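Local coordinates for protein manganese-dependent inorganic pyrophosphatase (Methanocaldococcus jannaschii, PDB 2EB0) that catalyses the hydrolysis of diphosphate to two phosphates, using two manganese ions in each subunit, at residues D34-P37 against E38-F41; I173-I176 against E177-G180; K194-E197 against I198-D202; V223-V226 against E227-K230; E270-E273 against K274-V278. All coordinates share one frame; numbering follows the deposited sequence.

Contact 1: residues D34-P37 against E38-F41; sequences DINP and ETEF
Asn36 turns its amide back over the first turn of helix 37-45 and meets Thr39 at about a right angle. CG sits between the backbone N and the carbonyl carbon (chi1 66°), and this swing carries OD1 to Thr39 N, 2.7 Å away and almost in line with the amide C=O. The same OD1 also takes the hydroxyl of Thr39, with OG1 at 2.8 Å approaching from above the carbonyl plane, so two bonds grip one oxygen. A water accepts from Asn36 ND2 and reaches Glu38 OE2 by a weak bond, although the carboxylate of Glu38 is held chiefly by Thr12, Ser146 and Lys187. Ile35 meets Thr39 obliquely from a second direction, its CG1 pressing on Thr39 CB at 3.2 Å. Were Asn36 an alanine, Thr39 N and OG1 would lose their shared amide oxygen, though OG1 also bonds Thr12 OG1, and the start of the helix would probably be weakened. Behind the side chains, Glu40 N donates to Asn36 O (3.0 Å), the first regular helical bond. The arrangement is a classic asparagine N-cap followed by proline at N1, here in the DHH domain beside the manganese ligand Asp11.

Contact 2: residues I173-I176 against E177-G180; sequences ISNI and EEFG
Asn175 caps helix 176-188 from its N-cap position, with OD1 reaching over the opening turn to the backbone N of Glu178. Glu177 comes first: its CB lies 3.4 Å from Asn175 OD1, and the bent side chain then leaves toward the surface near Leu150. Its own amide is close to that oxygen but badly angled, and the capping bond passes to the next residue. Glu178 N donates to Asn175 OD1 at 2.6 Å, a short bond whose donor stands 34° out of the amide's carbonyl plane. Asn175 carries CG opposite its backbone N (chi1 -169°), which lays the amide across the path of the Glu178 side chain. The two side chains run at about a right angle, yet their flat ends stack, the amide and carboxylate planes only 18° apart, with Glu178 CD 3.7 Å from Asn175 CG. Phe179 follows with the first full helical turn, its N giving a nearly straight bond to Asn175 O at 3.2 Å. Its side chain is buried: CB meets Ile173 CG2 at 4.1 Å, and that methyl lies obliquely to the ring. Phe41, Phe46 and Ile145 also pack on this side chain, and Lys45 makes a cation-pi contact with the ring, so the turn seats against helices 37-45 and 134-148. Gly180 closes the segment over Ile176, the N1 residue packed on Ile145 and Ala168, with Gly180 N donating to Ile176 O at 2.8 Å.

Contact 3: residues K194-E197 against I198-D202; sequences KPEE and IINMD
Lys194, at the N-cap of helix 195-201, sends its carbonyl forward to Ile198 N, 3.1 Å from Lys194 O. Its own backbone N is taken up by the helix too: Glu197 OE1 accepts from Lys194 N at 2.9 Å, met on the anti side of the carboxylate. Pro195 starts the helix proper and passes its O to Ile199 N, while its ring rests on Asp232 and Leu236 of helix 230-243. Ile199 leans the same way, its CG1 3.5 Å from Pro195 O, and packs on Leu236 and Leu237. Glu196 then makes a side-chain link one turn on. With CG trans to the backbone N (chi1 -175°), the chain kinks at chi2 (64°), which carries the carboxylate forward along the helix until OE2 is 2.7 Å from Asn200 ND2; the angle at the hydrogen is poor and the bond is weak, though the carboxylate and amide planes are just 24° apart. Glu197 O receives Met201 N at 2.9 Å, with Met201 CB tucked close by. The bond from Lys194 N to the Glu197 side chain is one half of a capping box, the half supplied by the residue at N3, and it opens this short helix of the DHHA2 domain.

Contact 4: residues V223-V226 against E227-K230; sequences VSEV and ESKK
Glu227 lays its side chain back across Val223, crossing it obliquely. Its CG stands beside the backbone N (chi1 -62°) and the chain runs on extended, which brings CG to 3.1 Å from Val223 O and CD to 3.5 Å from Val223 CG2, so the methyl sits against the carboxylate group. With Glu227 cut back to an alanine, the Val223 methyl would probably lose this cover and a gap would open at the head of the turn. One residue on, Ser228 holds OG between its backbone N and carbonyl carbon (chi1 64°), a conformation that folds the hydroxyl back onto the helix to donate to Glu225 O at 2.6 Å. Glu225 and Lys229 run side by side with both chains stretched out, and Glu225 OE1 meets Lys229 NZ in a salt bridge whose hydrogen bond is weak, at 3.3 Å. The ammonium group has its stronger partner in Gly191 O and also bonds Leu193 O. Lys230 bends instead, near its end, and ties to Glu262. In the backbone Glu227 N still makes a four-residue bond to Val223 O (2.8 Å), but Lys229 N reaches only three residues back, to Val226 O at 3.0 Å and well above the carbonyl plane. Such tightening is seen where a helix winds down, and here the short helix 224-227 passes by a turn into helix 230-243 of the DHHA2 domain.

Contact 5: residues E270-E273 against K274-V278; sequences EMFE and KAFNV
Glu270 O accepts from Lys274 N at 2.9 Å, and the next two steps of the same ladder, Ala275 N to Met271 O and Phe276 N to Phe272 O, repeat that length. Beyond them the pattern changes: Val278 N doubles back to Glu273 O over 3.2 Å, arriving in the carbonyl plane on a lone pair. The chain can make this return because Asn277 takes left-handed backbone angles (phi 42°, psi 46°). The six-to-one bond over a left-handed residue is the Schellman-type ending of helix 269-275 in the DHHA2 domain. The carbonyl of Val278 swings over Glu273 as well, its O lying 3.1 Å from Glu273 CA in a CA-H...O contact and just as near to CG. The carboxylate of Glu273 goes on to Val280, whose backbone N donates to OE1. Away from the polar turn, Phe272 and Phe276 meet obliquely, centroids 4.7 Å apart and planes at 36°. Phe276 CD1 hangs over the centre of the Phe272 ring, while CE1 of each ring touches that of the other at 3.6 Å. Phe272 O comes up to the edge of the Phe276 ring, 3.2 Å from CD1. Phe272 also beds on Ala263 and Val265 of strand 260-267, and Phe276 on Pro300. On the side facing helix 293-306, Met271 and Lys274 run alongside each other, Met271 SD 4.1 Å from Lys274 CD, and the lysine amine bonds to Ala304 O.

In the fold
Contact 1 lies nearest the active site, with the Asn36 side chain about 9 Å from a manganese ion. It also bridges outward: Phe41 CE2 meets Phe179 CE1 of contact 2 at 4.0 Å, joining two capped helices, and Asn36 CB touches Met201 SD of contact 3 at 3.5 Å. That second touch joins the DHH and DHHA2 family regions, between which family II pyrophosphatases hold their active site; the Met201 side chain is about 12 Å from a bound manganese ion. Ile198 CD1 and Lys229 CD, 4.0 Å apart, carry the chain of contacts on to contact 4. Contact 5 touches none of the others, and its centre is about 34 Å from that of contact 1.

Contact 1: residues D34-P37 against E38-F41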
loop_
_atom_site.group_PDB
_atom_site.type_symbol
_atom_site.label_atom_id
_atom_site.label_comp_id
_atom_site.label_asym_id
_atom_site.label_seq_id
_atom_site.Cartn_x
_atom_site.Cartn_y
_atom_site.Cartn_z
ATOM N N ASP B 34 -3.600 25.393 -5.862
ATOM C CA ASP B 34 -2.881 26.311 -6.738
ATOM C C ASP B 34 -1.431 25.899 -6.919
ATOM O O ASP B 34 -0.828 25.316 -6.026
ATOM C CB ASP B 34 -2.952 27.739 -6.200
ATOM C CG ASP B 34 -4.302 28.380 -6.439
ATOM O OD1 ASP B 34 -4.757 28.386 -7.603
ATOM O OD2 ASP B 34 -4.906 28.882 -5.468
ATOM N N ILE B 35 -0.885 26.208 -8.089
ATOM C CA ILE B 35 0.495 25.869 -8.430
ATOM C C ILE B 35 1.484 26.859 -7.811
ATOM O O ILE B 35 1.220 28.058 -7.763
ATOM C CB ILE B 35 0.657 25.855 -9.962
ATOM C CG1 ILE B 35 2.125 25.787 -10.356
ATOM C CG2 ILE B 35 0.032 27.086 -10.544
ATOM C CD1 ILE B 35 2.331 25.765 -11.854
ATOM N N ASN B 36 2.614 26.357 -7.324
ATOM C CA ASN B 36 3.606 27.234 -6.717
ATOM C C ASN B 36 4.531 27.823 -7.787
ATOM O O ASN B 36 4.503 27.399 -8.944
ATOM C CB ASN B 36 4.424 26.480 -5.657
ATOM C CG ASN B 36 5.277 25.375 -6.246
ATOM O OD1 ASN B 36 5.795 25.496 -7.356
ATOM N ND2 ASN B 36 5.443 24.296 -5.496
ATOM N N PRO B 37 5.360 28.816 -7.416
ATOM C CA PRO B 37 6.285 29.446 -8.369
ATOM C C PRO B 37 7.199 28.453 -9.107
ATOM O O PRO B 37 7.425 28.577 -10.308
ATOM C CB PRO B 37 7.081 30.412 -7.491
ATOM C CG PRO B 37 6.090 30.791 -6.433
ATOM C CD PRO B 37 5.458 29.460 -6.092
ATOM N N GLU B 38 7.717 27.473 -8.381
ATOM C CA GLU B 38 8.607 26.481 -8.973
ATOM C C GLU B 38 7.943 25.701 -10.102
ATOM O O GLU B 38 8.522 25.501 -11.165
ATOM C CB GLU B 38 9.078 25.501 -7.901
ATOM C CG GLU B 38 9.878 24.324 -8.445
ATOM C CD GLU B 38 9.928 23.161 -7.474
ATOM O OE1 GLU B 38 10.542 23.294 -6.397
ATOM O OE2 GLU B 38 9.339 22.111 -7.785
ATOM N N THR B 39 6.721 25.258 -9.863
ATOM C CA THR B 39 5.990 24.489 -10.850
ATOM C C THR B 39 5.633 25.364 -12.050
ATOM O O THR B 39 5.755 24.937 -13.204
ATOM C CB THR B 39 4.722 23.890 -10.212
ATOM O OG1 THR B 39 5.081 23.269 -8.970
ATOM C CG2 THR B 39 4.104 22.852 -11.126
ATOM N N GLU B 40 5.206 26.592 -11.780
ATOM C CA GLU B 40 4.865 27.510 -12.863
ATOM C C GLU B 40 6.083 27.620 -13.783
ATOM O O GLU B 40 5.969 27.536 -15.005
ATOM C CB GLU B 40 4.497 28.882 -12.302
ATOM C CG GLU B 40 4.222 29.922 -13.362
ATOM C CD GLU B 40 3.790 31.248 -12.769
ATOM O OE1 GLU B 40 3.705 32.241 -13.525
ATOM O OE2 GLU B 40 3.533 31.292 -11.545
ATOM N N PHE B 41 7.247 27.789 -13.169
ATOM C CA PHE B 41 8.507 27.900 -13.886
ATOM C C PHE B 41 8.739 26.658 -14.752
ATOM O O PHE B 41 9.009 26.764 -15.952
ATOM C CB PHE B 41 9.639 28.069 -12.865
ATOM C CG PHE B 41 11.014 27.810 -13.416
ATOM C CD1 PHE B 41 11.517 28.570 -14.465
ATOM C CD2 PHE B 41 11.821 26.821 -12.855
ATOM C CE1 PHE B 41 12.806 28.356 -14.950
ATOM C CE2 PHE B 41 13.103 26.597 -13.327
ATOM C CZ PHE B 41 13.602 27.364 -14.377
HETATM O O HOH W 1 7.193 22.155 -5.724
#

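Contact 2: residues I173-I176 against E177-G180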
loop_
_atom_site.group_PDB
_atom_site.type_symbol
_atom_site.label_atom_id
_atom_site.label_comp_id
_atom_site.label_asym_id
_atom_site.label_seq_id
_atom_site.Cartn_x
_atom_site.Cartn_y
_atom_site.Cartn_z
ATOM N N ILE B 173 18.167 18.351 -21.838
ATOM C CA ILE B 173 18.777 19.140 -20.771
ATOM C C ILE B 173 20.207 18.626 -20.591
ATOM O O ILE B 173 20.429 17.572 -19.986
ATOM C CB ILE B 173 18.028 18.977 -19.427
ATOM C CG1 ILE B 173 16.553 19.336 -19.590
ATOM C CG2 ILE B 173 18.667 19.874 -18.378
ATOM C CD1 ILE B 173 16.308 20.796 -19.854
ATOM N N SER B 174 21.170 19.381 -21.111
ATOM C CA SER B 174 22.582 19.003 -21.054
ATOM C C SER B 174 23.259 19.092 -19.688
ATOM O O SER B 174 24.177 18.329 -19.404
ATOM C CB SER B 174 23.376 19.842 -22.059
ATOM O OG SER B 174 23.236 21.225 -21.785
ATOM N N ASN B 175 22.815 20.024 -18.849
ATOM C CA ASN B 175 23.410 20.200 -17.526
ATOM C C ASN B 175 22.351 20.178 -16.424
ATOM O O ASN B 175 21.718 21.195 -16.151
ATOM C CB ASN B 175 24.173 21.528 -17.482
ATOM C CG ASN B 175 25.038 21.668 -16.244
ATOM O OD1 ASN B 175 24.557 21.570 -15.116
ATOM N ND2 ASN B 175 26.326 21.905 -16.452
ATOM N N ILE B 176 22.182 19.025 -15.779
ATOM C CA ILE B 176 21.193 18.874 -14.716
ATOM C C ILE B 176 21.491 19.773 -13.518
ATOM O O ILE B 176 20.572 20.316 -12.892
ATOM C CB ILE B 176 21.122 17.407 -14.222
ATOM C CG1 ILE B 176 20.609 16.496 -15.341
ATOM C CG2 ILE B 176 20.223 17.308 -13.001
ATOM C CD1 ILE B 176 20.607 14.998 -14.975
ATOM N N GLU B 177 22.771 19.930 -13.200
ATOM C CA GLU B 177 23.179 20.754 -12.069
ATOM C C GLU B 177 22.770 22.211 -12.212
ATOM O O GLU B 177 22.336 22.832 -11.245
ATOM C CB GLU B 177 24.692 20.666 -11.870
ATOM C CG GLU B 177 25.158 19.305 -11.399
ATOM C CD GLU B 177 24.401 18.837 -10.171
ATOM O OE1 GLU B 177 24.383 19.579 -9.163
ATOM O OE2 GLU B 177 23.823 17.730 -10.216
ATOM N N GLU B 178 22.917 22.756 -13.413
ATOM C CA GLU B 178 22.552 24.149 -13.667
ATOM C C GLU B 178 21.039 24.322 -13.618
ATOM O O GLU B 178 20.543 25.279 -13.030
ATOM C CB GLU B 178 23.072 24.608 -15.028
ATOM C CG GLU B 178 24.567 24.788 -15.086
ATOM C CD GLU B 178 25.027 25.336 -16.416
ATOM O OE1 GLU B 178 26.236 25.620 -16.552
ATOM O OE2 GLU B 178 24.181 25.482 -17.324
ATOM N N PHE B 179 20.315 23.400 -14.248
ATOM C CA PHE B 179 18.860 23.457 -14.242
ATOM C C PHE B 179 18.377 23.334 -12.798
ATOM O O PHE B 179 17.472 24.050 -12.376
ATOM C CB PHE B 179 18.282 22.329 -15.096
ATOM C CG PHE B 179 16.784 22.233 -15.039
ATOM C CD1 PHE B 179 15.998 23.381 -14.968
ATOM C CD2 PHE B 179 16.155 20.992 -15.073
ATOM C CE1 PHE B 179 14.598 23.295 -14.931
ATOM C CE2 PHE B 179 14.758 20.892 -15.038
ATOM C CZ PHE B 179 13.978 22.047 -14.967
ATOM N N GLY B 180 19.010 22.436 -12.046
ATOM C CA GLY B 180 18.659 22.229 -10.653
ATOM C C GLY B 180 18.860 23.474 -9.807
ATOM O O GLY B 180 18.061 23.760 -8.911
#

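Contact 3: residues K194-E197 against I198-D202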
loop_
_atom_site.group_PDB
_atom_site.type_symbol
_atom_site.label_atom_id
_atom_site.label_comp_id
_atom_site.label_asym_id
_atom_site.label_seq_id
_atom_site.Cartn_x
_atom_site.Cartn_y
_atom_site.Cartn_z
ATOM N N LYS B 194 4.709 36.652 1.684
ATOM C CA LYS B 194 4.193 37.022 2.994
ATOM C C LYS B 194 3.973 35.779 3.869
ATOM O O LYS B 194 3.638 34.700 3.369
ATOM C CB LYS B 194 2.881 37.796 2.827
ATOM C CG LYS B 194 3.063 39.164 2.184
ATOM C CD LYS B 194 1.754 39.734 1.658
ATOM C CE LYS B 194 1.247 38.936 0.462
ATOM N NZ LYS B 194 0.058 39.568 -0.178
ATOM N N PRO B 195 4.168 35.920 5.193
ATOM C CA PRO B 195 3.999 34.827 6.154
ATOM C C PRO B 195 2.874 33.842 5.846
ATOM O O PRO B 195 3.096 32.635 5.823
ATOM C CB PRO B 195 3.798 35.568 7.463
ATOM C CG PRO B 195 4.806 36.684 7.315
ATOM C CD PRO B 195 4.575 37.161 5.882
ATOM N N GLU B 196 1.674 34.353 5.603
ATOM C CA GLU B 196 0.538 33.495 5.296
ATOM C C GLU B 196 0.788 32.602 4.071
ATOM O O GLU B 196 0.460 31.412 4.087
ATOM C CB GLU B 196 -0.712 34.344 5.063
ATOM C CG GLU B 196 -1.974 33.523 4.852
ATOM C CD GLU B 196 -2.348 32.706 6.077
ATOM O OE1 GLU B 196 -2.652 33.309 7.132
ATOM O OE2 GLU B 196 -2.339 31.460 5.989
ATOM N N GLU B 197 1.365 33.174 3.015
ATOM C CA GLU B 197 1.650 32.424 1.788
ATOM C C GLU B 197 2.697 31.329 2.010
ATOM O O GLU B 197 2.593 30.222 1.472
ATOM C CB GLU B 197 2.127 33.378 0.694
ATOM C CG GLU B 197 1.107 34.440 0.310
ATOM C CD GLU B 197 1.691 35.498 -0.610
ATOM O OE1 GLU B 197 2.568 36.270 -0.163
ATOM O OE2 GLU B 197 1.279 35.553 -1.785
ATOM N N ILE B 198 3.707 31.648 2.806
ATOM C CA ILE B 198 4.771 30.704 3.122
ATOM C C ILE B 198 4.218 29.508 3.887
ATOM O O ILE B 198 4.648 28.375 3.693
ATOM C CB ILE B 198 5.855 31.384 3.974
ATOM C CG1 ILE B 198 6.555 32.459 3.138
ATOM C CG2 ILE B 198 6.842 30.354 4.484
ATOM C CD1 ILE B 198 7.520 33.289 3.909
ATOM N N ILE B 199 3.249 29.771 4.751
ATOM C CA ILE B 199 2.644 28.727 5.549
ATOM C C ILE B 199 1.802 27.761 4.728
ATOM O O ILE B 199 1.916 26.548 4.874
ATOM C CB ILE B 199 1.771 29.340 6.661
ATOM C CG1 ILE B 199 2.670 29.810 7.803
ATOM C CG2 ILE B 199 0.736 28.331 7.148
ATOM C CD1 ILE B 199 1.943 30.581 8.869
ATOM N N ASN B 200 0.970 28.301 3.851
ATOM C CA ASN B 200 0.092 27.466 3.046
ATOM C C ASN B 200 0.712 26.852 1.802
ATOM O O ASN B 200 0.186 25.878 1.264
ATOM C CB ASN B 200 -1.153 28.264 2.649
ATOM C CG ASN B 200 -1.992 28.667 3.847
ATOM O OD1 ASN B 200 -2.209 27.873 4.765
ATOM N ND2 ASN B 200 -2.484 29.899 3.835
ATOM N N MET B 201 1.826 27.407 1.345
ATOM C CA MET B 201 2.466 26.905 0.140
ATOM C C MET B 201 2.719 25.401 0.147
ATOM O O MET B 201 2.469 24.726 -0.847
ATOM C CB MET B 201 3.786 27.640 -0.105
ATOM C CG MET B 201 4.336 27.453 -1.511
ATOM S SD MET B 201 3.205 28.080 -2.790
ATOM C CE MET B 201 3.539 29.832 -2.678
ATOM N N ASP B 202 3.207 24.870 1.262
ATOM C CA ASP B 202 3.508 23.442 1.323
ATOM C C ASP B 202 3.161 22.822 2.668
ATOM O O ASP B 202 3.983 22.158 3.290
ATOM C CB ASP B 202 4.993 23.229 0.997
ATOM C CG ASP B 202 5.389 21.768 0.978
ATOM O OD1 ASP B 202 4.619 20.944 0.444
ATOM O OD2 ASP B 202 6.481 21.444 1.486
#

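Contact 4: residues V223-V226 against E227-K230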
loop_
_atom_site.group_PDB
_atom_site.type_symbol
_atom_site.label_atom_id
_atom_site.label_comp_id
_atom_site.label_asym_id
_atom_site.label_seq_id
_atom_site.Cartn_x
_atom_site.Cartn_y
_atom_site.Cartn_z
ATOM N N VAL B 223 18.319 31.421 4.532
ATOM C CA VAL B 223 17.200 31.464 5.479
ATOM C C VAL B 223 16.951 32.807 6.149
ATOM O O VAL B 223 15.881 33.018 6.711
ATOM C CB VAL B 223 17.366 30.402 6.603
ATOM C CG1 VAL B 223 17.517 29.026 6.000
ATOM C CG2 VAL B 223 18.576 30.728 7.474
ATOM N N SER B 224 17.921 33.713 6.076
ATOM C CA SER B 224 17.791 35.013 6.727
ATOM C C SER B 224 16.454 35.715 6.523
ATOM O O SER B 224 15.887 36.237 7.480
ATOM C CB SER B 224 18.936 35.940 6.310
ATOM O OG SER B 224 18.896 36.211 4.928
ATOM N N GLU B 225 15.933 35.737 5.297
ATOM C CA GLU B 225 14.652 36.399 5.089
ATOM C C GLU B 225 13.487 35.666 5.740
ATOM O O GLU B 225 12.535 36.289 6.207
ATOM C CB GLU B 225 14.343 36.592 3.609
ATOM C CG GLU B 225 13.020 37.318 3.418
ATOM C CD GLU B 225 12.802 37.796 2.008
ATOM O OE1 GLU B 225 11.798 38.510 1.774
ATOM O OE2 GLU B 225 13.632 37.459 1.135
ATOM N N VAL B 226 13.542 34.342 5.759
ATOM C CA VAL B 226 12.467 33.594 6.385
ATOM C C VAL B 226 12.572 33.775 7.896
ATOM O O VAL B 226 11.563 33.796 8.602
ATOM C CB VAL B 226 12.535 32.093 6.019
ATOM C CG1 VAL B 226 11.561 31.288 6.882
ATOM C CG2 VAL B 226 12.179 31.917 4.557
ATOM N N GLU B 227 13.796 33.930 8.389
ATOM C CA GLU B 227 13.997 34.107 9.814
ATOM C C GLU B 227 13.425 35.435 10.284
ATOM O O GLU B 227 12.946 35.542 11.413
ATOM C CB GLU B 227 15.484 33.997 10.154
ATOM C CG GLU B 227 16.061 32.622 9.824
ATOM C CD GLU B 227 17.496 32.453 10.282
ATOM O OE1 GLU B 227 18.328 33.332 9.977
ATOM O OE2 GLU B 227 17.795 31.433 10.937
ATOM N N SER B 228 13.452 36.435 9.407
ATOM C CA SER B 228 12.925 37.755 9.734
ATOM C C SER B 228 11.397 37.745 9.749
ATOM O O SER B 228 10.762 38.741 10.100
ATOM C CB SER B 228 13.425 38.793 8.721
ATOM O OG SER B 228 12.932 38.530 7.417
ATOM N N LYS B 229 10.813 36.618 9.358
ATOM C CA LYS B 229 9.364 36.462 9.330
ATOM C C LYS B 229 8.956 35.348 10.291
ATOM O O LYS B 229 7.772 35.099 10.502
ATOM C CB LYS B 229 8.903 36.114 7.913
ATOM C CG LYS B 229 9.201 37.184 6.883
ATOM C CD LYS B 229 8.857 36.710 5.475
ATOM C CE LYS B 229 9.223 37.749 4.424
ATOM N NZ LYS B 229 9.059 37.226 3.037
ATOM N N LYS B 230 9.954 34.693 10.876
ATOM C CA LYS B 230 9.741 33.588 11.816
ATOM C C LYS B 230 8.682 33.903 12.879
ATOM O O LYS B 230 7.779 33.101 13.134
ATOM C CB LYS B 230 11.065 33.238 12.505
ATOM C CG LYS B 230 11.097 31.871 13.175
ATOM C CD LYS B 230 12.326 31.697 14.059
ATOM C CE LYS B 230 13.625 31.976 13.312
ATOM N NZ LYS B 230 13.847 31.055 12.164
#

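Contact 5: residues E270-E273 against K274-V278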
loop_
_atom_site.group_PDB
_atom_site.type_symbol
_atom_site.label_atom_id
_atom_site.label_comp_id
_atom_site.label_asym_id
_atom_site.label_seq_id
_atom_site.Cartn_x
_atom_site.Cartn_y
_atom_site.Cartn_z
ATOM N N GLU B 270 5.505 18.211 23.864
ATOM C CA GLU B 270 5.933 17.002 24.564
ATOM C C GLU B 270 6.096 15.845 23.584
ATOM O O GLU B 270 7.125 15.166 23.573
ATOM C CB GLU B 270 4.903 16.607 25.632
ATOM C CG GLU B 270 4.393 17.761 26.491
ATOM C CD GLU B 270 3.515 18.734 25.714
ATOM O OE1 GLU B 270 2.473 18.304 25.180
ATOM O OE2 GLU B 270 3.868 19.931 25.634
ATOM N N MET B 271 5.074 15.627 22.762
ATOM C CA MET B 271 5.103 14.544 21.790
ATOM C C MET B 271 6.233 14.712 20.780
ATOM O O MET B 271 6.779 13.730 20.283
ATOM C CB MET B 271 3.766 14.449 21.059
ATOM C CG MET B 271 3.605 13.149 20.280
ATOM S SD MET B 271 3.771 11.656 21.311
ATOM C CE MET B 271 2.025 11.308 21.656
ATOM N N PHE B 272 6.578 15.964 20.489
ATOM C CA PHE B 272 7.646 16.287 19.548
ATOM C C PHE B 272 8.994 15.934 20.172
ATOM O O PHE B 272 9.824 15.240 19.570
ATOM C CB PHE B 272 7.627 17.782 19.225
ATOM C CG PHE B 272 8.717 18.212 18.285
ATOM C CD1 PHE B 272 8.519 18.185 16.909
ATOM C CD2 PHE B 272 9.951 18.627 18.776
ATOM C CE1 PHE B 272 9.535 18.566 16.030
ATOM C CE2 PHE B 272 10.977 19.008 17.914
ATOM C CZ PHE B 272 10.766 18.977 16.532
ATOM N N GLU B 273 9.203 16.434 21.384
ATOM C CA GLU B 273 10.436 16.187 22.109
ATOM C C GLU B 273 10.651 14.692 22.287
ATOM O O GLU B 273 11.782 14.222 22.294
ATOM C CB GLU B 273 10.393 16.884 23.468
ATOM C CG GLU B 273 10.567 18.390 23.393
ATOM C CD GLU B 273 10.351 19.059 24.742
ATOM O OE1 GLU B 273 10.843 20.197 24.935
ATOM O OE2 GLU B 273 9.678 18.448 25.604
ATOM N N LYS B 274 9.559 13.950 22.436
ATOM C CA LYS B 274 9.648 12.505 22.595
ATOM C C LYS B 274 10.042 11.914 21.242
ATOM O O LYS B 274 10.923 11.059 21.143
ATOM C CB LYS B 274 8.297 11.934 23.037
ATOM C CG LYS B 274 8.273 10.415 23.130
ATOM C CD LYS B 274 6.862 9.881 23.331
ATOM C CE LYS B 274 6.830 8.365 23.202
ATOM N NZ LYS B 274 5.440 7.818 23.111
ATOM N N ALA B 275 9.383 12.396 20.197
ATOM C CA ALA B 275 9.638 11.924 18.848
ATOM C C ALA B 275 11.092 12.118 18.409
ATOM O O ALA B 275 11.649 11.263 17.724
ATOM C CB ALA B 275 8.690 12.638 17.868
ATOM N N PHE B 276 11.713 13.223 18.819
ATOM C CA PHE B 276 13.081 13.498 18.394
ATOM C C PHE B 276 14.191 13.474 19.435
ATOM O O PHE B 276 15.251 14.069 19.223
ATOM C CB PHE B 276 13.119 14.827 17.632
ATOM C CG PHE B 276 12.243 14.838 16.418
ATOM C CD1 PHE B 276 10.896 15.181 16.517
ATOM C CD2 PHE B 276 12.740 14.414 15.185
ATOM C CE1 PHE B 276 10.054 15.096 15.410
ATOM C CE2 PHE B 276 11.908 14.325 14.070
ATOM C CZ PHE B 276 10.562 14.664 14.180
ATOM N N ASN B 277 13.961 12.781 20.544
ATOM C CA ASN B 277 14.967 12.673 21.593
ATOM C C ASN B 277 15.650 14.006 21.837
ATOM O O ASN B 277 16.874 14.067 21.939
ATOM C CB ASN B 277 16.033 11.642 21.210
ATOM C CG ASN B 277 15.473 10.245 21.048
ATOM O OD1 ASN B 277 14.675 9.980 20.152
ATOM N ND2 ASN B 277 15.895 9.338 21.919
ATOM N N VAL B 278 14.867 15.076 21.930
ATOM C CA VAL B 278 15.440 16.396 22.164
ATOM C C VAL B 278 14.435 17.362 22.790
ATOM O O VAL B 278 13.293 17.465 22.338
ATOM C CB VAL B 278 15.987 17.006 20.838
ATOM C CG1 VAL B 278 14.867 17.171 19.830
ATOM C CG2 VAL B 278 16.664 18.339 21.111
#